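Local atomic coordinates of transcriptional regulator (Rhodococcus sp., PDB entry 2O0Y), a protein that probably binds DNA and regulates transcription, as a putative member of the IclR family. Residues L116-G121 against V219-T224; L122-V127 against V144-W149; L164-A169 against E177-L182. All coordinates share one frame; numbering follows the deposited sequence.

Overall arrangement
All three contacts belong to the IclR C-terminal region, which is related to GAF domains. Contacts 1 and 2 lie in one antiparallel sheet, their centres about 8 Å apart, and share the hairpin of strands 113-120 and 123-130: contact 1 joins its first strand to strand 219-228, contact 2 its second to the short edge strand 146-147. Contact 3 packs helix 165-171 against helix 178-192, its centre about 18 Å from that of contact 1 and 16 Å from that of contact 2. Leu122 and Leu148 of contact 2 meet Val168 of helix 165-171, and Leu164 reaches Leu122 and Arg119. Along the chain, contacts 2 and 3 follow one another inside the loop closed by contact 1.

Contact 1: residues L116-G121 against V219-T224; sequences LYIRQG and VVAALT
The carbonyl oxygen of Tyr117 accepts a hydrogen bond from the amide N of Ala222, 2.9 Å away, and the Tyr117 N returns a nearly straight bond to Ala222 O (3.1 Å, 173° at the hydrogen). These two bonds make Tyr117 and Ala222 a hydrogen-bonded antiparallel pair, flanked by the non-hydrogen-bonded pair of Leu116 and Leu223. Tyr117 turns its CG away from its own carbonyl carbon (chi1 -81°), which lays the ring edge beside Thr224: CD2 of Tyr117 lies 3.6 Å from Thr224 OG1, and Thr224 CB sits in the ring plane, the two side chains crossing at about a right angle. The hydroxyls are held by other strands, Tyr117 OH by Arg124 and Thr224 OG1 by Ser209.

The methyl of Ala221 points toward strand 116-120, and CD2 of Leu116 packs 3.8 Å from this Ala221 CB. Ile118 comes to the same methyl group with its CG2 branch, 4.0 Å from Ala221 CB, while the rest of its side chain leads away. Beyond this point no direct hydrogen bond links the two segments; a water bridges them, accepting from Arg119 N and donating to Val220 O. Opposite Leu212 of strand 205-213 stand two residues, Val220 and Ala221, a classic beta bulge. The whole is a pairing of central strands in the antiparallel sheet of the GAF-like IclR C-terminal domain.

Contact 2: residues L122-V127 against V144-W149; sequences LSRVVV and VPYPLW
Arg124 reaches along segment 144-149 from a backbone already paired with Tyr146: Arg124 N donates to Tyr146 O at 2.7 Å, and Tyr146 N to Arg124 O at 2.8 Å. Its CB touches Leu148 CD2 at 3.8 Å. CG stands between the backbone N and the carbonyl carbon (chi1 71°), which brings it 3.6 Å from both Tyr146 O and Pro147 O. CD passes Pro147 O, and NE gives that oxygen a weak, bent bond (3.0 Å, 126° at the hydrogen). The guanidinium then spreads beneath Tyr146 CB, which sits 3.7 Å above the centre of one face, its plane 20° from that of the Tyr146 ring, and NH1 goes on to bond Tyr117 OH on strand 113-120. An alanine here is likely to leave Pro147 O and Tyr117 OH without these donors and to open a gap under Tyr146 CB.

Next to it, Ser123 CB meets Pro145 CB, Leu148 CG lies 3.6 Å from Leu122 O, and a water joins Val126 N to Val144 O. Arg124 thus adds to its two backbone bonds a guanidinium held by a carbonyl, a hydroxyl and an apolar carbon over its face.

Contact 3: residues L164-A169 against E177-L182; sequences LIDDVA and EFADQL
Ala169 points its CB toward helix 178-192 and fits close against its backbone, 3.6 Å from Ala179 CA and 3.9 Å from Ala179 CB. Because both residues are alanines, the two backbones come within 5.1 Å of each other, CA of Ala169 to CA of Ala179; the axes of 165-169 and 178-182 approach to 8.8 Å, with N-to-C directions 124° apart. Phe178 and Leu182 approach the same alanine. Phe178 presents the edge of its ring, with CD2 4.1 Å from Ala169 CB and the carbonyl oxygen of Ala169 lying near the ring plane; one ring face is turned to Leu182 CB. Leu182 sends CD2 across to Val168 CG1 at 3.8 Å, the two side chains crossing at about a right angle. The CG of Leu182 is anti to its backbone N (chi1 -168°), a setting that extends the branch toward helix 165-171, where Ile165 CG2 is also close to CD2.

At the solvent-facing side, Asp166 bends its carboxylate back so that OD1 lies 3.4 Å from Ala179 CB, and the same oxygen forms a salt bridge with Arg183, one turn beyond Ala179 in helix 178-192. No hydrogen bond joins the two segments themselves. Helix 165-171 is thus covered by helix 178-192 on this flank, while Val168 also meets Leu122 and Leu148 beside the edge of the sheet, and Leu164 touches Glu97 of the second subunit.

Contact 1: residues L116-G121 against V219-T224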
loop_
_atom_site.group_PDB
_atom_site.type_symbol
_atom_site.label_atom_id
_atom_site.label_comp_id
_atom_site.label_asym_id
_atom_site.label_seq_id
_atom_site.Cartn_x
_atom_site.Cartn_y
_atom_site.Cartn_z
ATOM N N LEU B 116 -0.854 -9.677 17.718
ATOM C CA LEU B 116 -1.248 -10.237 16.429
ATOM C C LEU B 116 -0.239 -9.676 15.460
ATOM O O LEU B 116 -0.193 -8.455 15.256
ATOM C CB LEU B 116 -2.659 -9.806 15.998
ATOM C CG LEU B 116 -3.286 -10.554 14.796
ATOM C CD1 LEU B 116 -4.787 -10.436 14.862
ATOM C CD2 LEU B 116 -2.913 -9.880 13.498
ATOM N N TYR B 117 0.570 -10.544 14.857
ATOM C CA TYR B 117 1.623 -10.066 13.956
ATOM C C TYR B 117 1.311 -10.399 12.534
ATOM O O TYR B 117 0.713 -11.437 12.291
ATOM C CB TYR B 117 2.869 -10.868 14.235
ATOM C CG TYR B 117 3.731 -10.500 15.382
ATOM C CD1 TYR B 117 4.721 -9.532 15.218
ATOM C CD2 TYR B 117 3.631 -11.170 16.624
ATOM C CE1 TYR B 117 5.580 -9.212 16.271
ATOM C CE2 TYR B 117 4.505 -10.871 17.665
ATOM C CZ TYR B 117 5.485 -9.903 17.464
ATOM O OH TYR B 117 6.387 -9.561 18.439
ATOM N N ILE B 118 1.741 -9.541 11.591
ATOM C CA ILE B 118 1.810 -9.920 10.193
ATOM C C ILE B 118 3.234 -9.735 9.666
ATOM O O ILE B 118 4.085 -9.147 10.348
ATOM C CB ILE B 118 0.818 -9.026 9.366
ATOM C CG1 ILE B 118 1.151 -7.545 9.590
ATOM C CG2 ILE B 118 -0.630 -9.329 9.773
ATOM C CD1 ILE B 118 0.522 -6.545 8.570
ATOM N N ARG B 119 3.486 -10.167 8.421
ATOM C CA ARG B 119 4.744 -9.949 7.781
ATOM C C ARG B 119 4.551 -8.766 6.851
ATOM O O ARG B 119 3.494 -8.632 6.182
ATOM C CB ARG B 119 5.157 -11.169 6.950
ATOM C CG ARG B 119 6.476 -11.038 6.223
ATOM C CD ARG B 119 6.802 -12.304 5.404
ATOM N NE ARG B 119 5.950 -12.513 4.223
ATOM C CZ ARG B 119 6.044 -11.839 3.075
ATOM N NH1 ARG B 119 6.901 -10.829 2.918
ATOM N NH2 ARG B 119 5.246 -12.161 2.066
ATOM N N GLN B 120 5.563 -7.905 6.841
ATOM C CA GLN B 120 5.645 -6.814 5.925
ATOM C C GLN B 120 7.067 -6.833 5.422
ATOM O O GLN B 120 7.992 -6.548 6.158
ATOM C CB GLN B 120 5.287 -5.518 6.632
ATOM C CG GLN B 120 3.768 -5.374 6.865
ATOM C CD GLN B 120 3.299 -3.924 6.990
ATOM O OE1 GLN B 120 3.963 -3.078 7.628
ATOM N NE2 GLN B 120 2.136 -3.627 6.375
ATOM N N GLY B 121 7.240 -7.218 4.167
ATOM C CA GLY B 121 8.591 -7.416 3.596
ATOM C C GLY B 121 9.279 -8.520 4.376
ATOM O O GLY B 121 8.689 -9.580 4.582
ATOM N N VAL B 219 -1.388 -18.979 5.845
ATOM C CA VAL B 219 -1.042 -18.226 7.078
ATOM C C VAL B 219 -0.961 -16.770 6.741
ATOM O O VAL B 219 -0.136 -16.377 5.902
ATOM C CB VAL B 219 0.298 -18.744 7.672
ATOM C CG1 VAL B 219 0.716 -17.968 8.960
ATOM C CG2 VAL B 219 0.178 -20.257 7.975
ATOM N N VAL B 220 -1.834 -15.973 7.364
ATOM C CA VAL B 220 -1.864 -14.530 7.104
ATOM C C VAL B 220 -1.392 -13.739 8.321
ATOM O O VAL B 220 -1.104 -12.571 8.226
ATOM C CB VAL B 220 -3.267 -14.036 6.705
ATOM C CG1 VAL B 220 -3.667 -14.636 5.289
ATOM C CG2 VAL B 220 -4.311 -14.348 7.772
ATOM N N ALA B 221 -1.315 -14.381 9.471
ATOM C CA ALA B 221 -0.895 -13.669 10.685
ATOM C C ALA B 221 -0.476 -14.706 11.691
ATOM O O ALA B 221 -0.667 -15.898 11.465
ATOM C CB ALA B 221 -2.054 -12.809 11.246
ATOM N N ALA B 222 0.110 -14.262 12.800
ATOM C CA ALA B 222 0.577 -15.189 13.835
ATOM C C ALA B 222 0.047 -14.684 15.171
ATOM O O ALA B 222 0.342 -13.555 15.581
ATOM C CB ALA B 222 2.066 -15.223 13.829
ATOM N N LEU B 223 -0.806 -15.464 15.819
ATOM C CA LEU B 223 -1.323 -15.082 17.109
ATOM C C LEU B 223 -0.271 -15.468 18.161
ATOM O O LEU B 223 0.043 -16.659 18.328
ATOM C CB LEU B 223 -2.621 -15.820 17.389
ATOM C CG LEU B 223 -3.310 -15.495 18.725
ATOM C CD1 LEU B 223 -3.901 -14.044 18.668
ATOM C CD2 LEU B 223 -4.445 -16.449 19.009
ATOM N N THR B 224 0.244 -14.489 18.907
ATOM C CA THR B 224 1.438 -14.734 19.668
ATOM C C THR B 224 1.363 -14.286 21.149
ATOM O O THR B 224 0.995 -13.157 21.418
ATOM C CB THR B 224 2.605 -14.032 18.973
ATOM O OG1 THR B 224 2.651 -14.486 17.600
ATOM C CG2 THR B 224 3.947 -14.370 19.635
HETATM O O HOH W 1 1.356 -11.752 7.292
#

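Contact 2: residues L122-V127 against V144-W149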
loop_
_atom_site.group_PDB
_atom_site.type_symbol
_atom_site.label_atom_id
_atom_site.label_comp_id
_atom_site.label_asym_id
_atom_site.label_seq_id
_atom_site.Cartn_x
_atom_site.Cartn_y
_atom_site.Cartn_z
ATOM N N LEU B 122 10.511 -8.269 4.820
ATOM C CA LEU B 122 11.262 -9.242 5.622
ATOM C C LEU B 122 11.167 -8.954 7.129
ATOM O O LEU B 122 12.092 -9.260 7.880
ATOM C CB LEU B 122 12.739 -9.283 5.214
ATOM C CG LEU B 122 13.132 -9.567 3.752
ATOM C CD1 LEU B 122 14.640 -9.375 3.540
ATOM C CD2 LEU B 122 12.709 -10.967 3.306
ATOM N N SER B 123 10.040 -8.384 7.564
ATOM C CA SER B 123 9.869 -7.964 8.940
ATOM C C SER B 123 8.553 -8.495 9.476
ATOM O O SER B 123 7.663 -8.862 8.692
ATOM C CB SER B 123 9.816 -6.440 8.989
ATOM O OG SER B 123 11.009 -5.881 8.469
ATOM N N ARG B 124 8.426 -8.523 10.809
ATOM C CA ARG B 124 7.171 -8.793 11.487
ATOM C C ARG B 124 6.748 -7.506 12.178
ATOM O O ARG B 124 7.604 -6.716 12.626
ATOM C CB ARG B 124 7.315 -9.910 12.511
ATOM C CG ARG B 124 8.130 -9.531 13.758
ATOM C CD ARG B 124 8.053 -10.636 14.862
ATOM N NE ARG B 124 9.416 -10.790 15.288
ATOM C CZ ARG B 124 9.974 -10.299 16.384
ATOM N NH1 ARG B 124 9.281 -9.681 17.323
ATOM N NH2 ARG B 124 11.255 -10.499 16.537
ATOM N N VAL B 125 5.435 -7.292 12.222
ATOM C CA VAL B 125 4.835 -6.060 12.711
ATOM C C VAL B 125 3.651 -6.455 13.530
ATOM O O VAL B 125 2.810 -7.246 13.089
ATOM C CB VAL B 125 4.334 -5.182 11.546
ATOM C CG1 VAL B 125 3.906 -3.791 12.055
ATOM C CG2 VAL B 125 5.434 -5.039 10.525
ATOM N N VAL B 126 3.573 -5.907 14.734
ATOM C CA VAL B 126 2.381 -6.088 15.577
ATOM C C VAL B 126 1.343 -5.115 15.103
ATOM O O VAL B 126 1.584 -3.891 14.997
ATOM C CB VAL B 126 2.693 -5.874 17.098
ATOM C CG1 VAL B 126 1.477 -5.972 17.910
ATOM C CG2 VAL B 126 3.702 -6.919 17.574
ATOM N N VAL B 127 0.195 -5.656 14.716
ATOM C CA VAL B 127 -0.860 -4.793 14.192
ATOM C C VAL B 127 -2.089 -4.738 15.089
ATOM O O VAL B 127 -3.002 -3.933 14.883
ATOM C CB VAL B 127 -1.242 -5.215 12.766
ATOM C CG1 VAL B 127 -0.037 -4.929 11.787
ATOM C CG2 VAL B 127 -1.767 -6.679 12.727
ATOM N N VAL B 144 5.839 -1.208 14.490
ATOM C CA VAL B 144 7.302 -1.069 14.351
ATOM C C VAL B 144 7.841 -2.392 13.768
ATOM O O VAL B 144 7.561 -3.439 14.330
ATOM C CB VAL B 144 7.931 -0.722 15.736
ATOM C CG1 VAL B 144 9.427 -0.932 15.726
ATOM C CG2 VAL B 144 7.589 0.713 16.138
ATOM N N PRO B 145 8.565 -2.357 12.616
ATOM C CA PRO B 145 9.056 -3.617 12.059
ATOM C C PRO B 145 10.196 -4.210 12.887
ATOM O O PRO B 145 11.139 -3.493 13.243
ATOM C CB PRO B 145 9.588 -3.233 10.660
ATOM C CG PRO B 145 9.839 -1.785 10.716
ATOM C CD PRO B 145 8.929 -1.198 11.774
ATOM N N TYR B 146 10.082 -5.500 13.180
ATOM C CA TYR B 146 11.121 -6.272 13.849
ATOM C C TYR B 146 11.512 -7.436 12.939
ATOM O O TYR B 146 10.788 -7.780 11.998
ATOM C CB TYR B 146 10.664 -6.810 15.216
ATOM C CG TYR B 146 10.624 -5.780 16.329
ATOM C CD1 TYR B 146 11.707 -5.610 17.199
ATOM C CD2 TYR B 146 9.529 -4.955 16.484
ATOM C CE1 TYR B 146 11.672 -4.650 18.206
ATOM C CE2 TYR B 146 9.494 -3.994 17.457
ATOM C CZ TYR B 146 10.555 -3.850 18.323
ATOM O OH TYR B 146 10.484 -2.888 19.295
ATOM N N PRO B 147 12.686 -8.040 13.203
ATOM C CA PRO B 147 13.203 -9.057 12.287
ATOM C C PRO B 147 12.344 -10.313 12.279
ATOM O O PRO B 147 11.526 -10.509 13.191
ATOM C CB PRO B 147 14.607 -9.358 12.848
ATOM C CG PRO B 147 14.541 -8.947 14.279
ATOM C CD PRO B 147 13.620 -7.758 14.311
ATOM N N LEU B 148 12.509 -11.138 11.245
ATOM C CA LEU B 148 11.763 -12.416 11.184
ATOM C C LEU B 148 12.650 -13.585 11.632
ATOM O O LEU B 148 12.176 -14.706 11.712
ATOM C CB LEU B 148 11.292 -12.715 9.747
ATOM C CG LEU B 148 10.104 -11.978 9.124
ATOM C CD1 LEU B 148 9.990 -12.386 7.661
ATOM C CD2 LEU B 148 8.833 -12.303 9.907
ATOM N N TRP B 149 13.919 -13.300 11.920
ATOM C CA TRP B 149 14.929 -14.363 12.194
ATOM C C TRP B 149 15.004 -14.772 13.659
ATOM O O TRP B 149 15.560 -15.818 13.961
ATOM C CB TRP B 149 16.325 -14.022 11.631
ATOM C CG TRP B 149 16.829 -12.664 12.008
ATOM C CD1 TRP B 149 16.781 -11.511 11.244
ATOM C CD2 TRP B 149 17.479 -12.303 13.231
ATOM N NE1 TRP B 149 17.348 -10.460 11.935
ATOM C CE2 TRP B 149 17.785 -10.918 13.153
ATOM C CE3 TRP B 149 17.821 -13.010 14.395
ATOM C CZ2 TRP B 149 18.404 -10.224 14.210
ATOM C CZ3 TRP B 149 18.435 -12.326 15.436
ATOM C CH2 TRP B 149 18.711 -10.943 15.342
HETATM O O HOH W 2 13.912 -10.465 8.973
HETATM O O HOH W 3 5.567 -4.170 15.899
#

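Contact 3: residues L164-A169 against E177-L182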
loop_
_atom_site.group_PDB
_atom_site.type_symbol
_atom_site.label_atom_id
_atom_site.label_comp_id
_atom_site.label_asym_id
_atom_site.label_seq_id
_atom_site.Cartn_x
_atom_site.Cartn_y
_atom_site.Cartn_z
ATOM N N LEU B 164 11.478 -16.680 1.165
ATOM C CA LEU B 164 12.135 -15.564 1.831
ATOM C C LEU B 164 13.126 -15.974 2.914
ATOM O O LEU B 164 13.840 -15.128 3.447
ATOM C CB LEU B 164 11.099 -14.603 2.418
ATOM C CG LEU B 164 10.288 -13.781 1.406
ATOM C CD1 LEU B 164 9.570 -12.676 2.130
ATOM C CD2 LEU B 164 11.160 -13.203 0.315
ATOM N N ILE B 165 13.175 -17.261 3.238
ATOM C CA ILE B 165 13.984 -17.718 4.368
ATOM C C ILE B 165 15.481 -17.337 4.223
ATOM O O ILE B 165 16.087 -16.769 5.146
ATOM C CB ILE B 165 13.728 -19.219 4.666
ATOM C CG1 ILE B 165 12.377 -19.355 5.412
ATOM C CG2 ILE B 165 14.850 -19.807 5.510
ATOM C CD1 ILE B 165 11.962 -20.780 5.747
ATOM N N ASP B 166 16.051 -17.589 3.052
ATOM C CA ASP B 166 17.460 -17.267 2.825
ATOM C C ASP B 166 17.774 -15.791 3.094
ATOM O O ASP B 166 18.768 -15.475 3.754
ATOM C CB ASP B 166 17.883 -17.646 1.407
ATOM C CG ASP B 166 18.240 -19.117 1.267
ATOM O OD1 ASP B 166 18.536 -19.778 2.287
ATOM O OD2 ASP B 166 18.242 -19.618 0.121
ATOM N N ASP B 167 16.921 -14.897 2.588
ATOM C CA ASP B 167 17.173 -13.469 2.706
ATOM C C ASP B 167 17.041 -13.005 4.153
ATOM O O ASP B 167 17.863 -12.221 4.638
ATOM C CB ASP B 167 16.250 -12.668 1.783
ATOM C CG ASP B 167 16.505 -12.941 0.308
ATOM O OD1 ASP B 167 17.655 -13.288 -0.113
ATOM O OD2 ASP B 167 15.521 -12.795 -0.445
ATOM N N VAL B 168 16.015 -13.500 4.841
ATOM C CA VAL B 168 15.821 -13.275 6.273
ATOM C C VAL B 168 17.050 -13.777 7.041
ATOM O O VAL B 168 17.480 -13.146 8.005
ATOM C CB VAL B 168 14.541 -14.000 6.770
ATOM C CG1 VAL B 168 14.512 -14.153 8.292
ATOM C CG2 VAL B 168 13.290 -13.267 6.288
ATOM N N ALA B 169 17.613 -14.901 6.597
ATOM C CA ALA B 169 18.756 -15.520 7.277
ATOM C C ALA B 169 20.021 -14.679 7.094
ATOM O O ALA B 169 20.828 -14.572 8.014
ATOM C CB ALA B 169 18.990 -16.944 6.766
ATOM N N GLU B 177 25.936 -21.041 7.956
ATOM C CA GLU B 177 25.180 -22.304 8.194
ATOM C C GLU B 177 23.757 -22.078 8.757
ATOM O O GLU B 177 22.962 -23.044 8.867
ATOM C CB GLU B 177 25.910 -23.220 9.196
ATOM N N PHE B 178 23.386 -20.789 9.083
ATOM C CA PHE B 178 22.101 -20.457 9.694
ATOM C C PHE B 178 20.824 -20.461 8.794
ATOM O O PHE B 178 19.649 -20.462 9.312
ATOM C CB PHE B 178 22.237 -19.106 10.369
ATOM C CG PHE B 178 20.918 -18.600 11.024
ATOM C CD1 PHE B 178 20.332 -19.268 12.120
ATOM C CD2 PHE B 178 20.308 -17.406 10.581
ATOM C CE1 PHE B 178 19.151 -18.785 12.739
ATOM C CE2 PHE B 178 19.129 -16.911 11.191
ATOM C CZ PHE B 178 18.545 -17.607 12.277
ATOM N N ALA B 179 21.000 -20.379 7.473
ATOM C CA ALA B 179 19.845 -20.406 6.547
ATOM C C ALA B 179 19.109 -21.738 6.725
ATOM O O ALA B 179 17.917 -21.779 7.044
ATOM C CB ALA B 179 20.330 -20.240 5.097
ATOM N N ASP B 180 19.871 -22.815 6.562
ATOM C CA ASP B 180 19.440 -24.200 6.766
ATOM C C ASP B 180 18.761 -24.447 8.107
ATOM O O ASP B 180 17.741 -25.139 8.139
ATOM C CB ASP B 180 20.638 -25.153 6.623
ATOM C CG ASP B 180 21.258 -25.115 5.238
ATOM O OD1 ASP B 180 20.587 -24.651 4.289
ATOM O OD2 ASP B 180 22.417 -25.572 5.091
ATOM N N GLN B 181 19.316 -23.870 9.187
ATOM C CA GLN B 181 18.773 -24.013 10.543
ATOM C C GLN B 181 17.368 -23.401 10.642
ATOM O O GLN B 181 16.404 -24.072 11.018
ATOM C CB GLN B 181 19.689 -23.342 11.579
ATOM C CG GLN B 181 21.106 -23.900 11.686
ATOM N N LEU B 182 17.264 -22.117 10.304
ATOM C CA LEU B 182 15.988 -21.449 10.218
ATOM C C LEU B 182 14.947 -22.223 9.394
ATOM O O LEU B 182 13.826 -22.408 9.850
ATOM C CB LEU B 182 16.171 -20.028 9.690
ATOM C CG LEU B 182 14.975 -19.069 9.803
ATOM C CD1 LEU B 182 14.456 -18.914 11.256
ATOM C CD2 LEU B 182 15.322 -17.713 9.239
#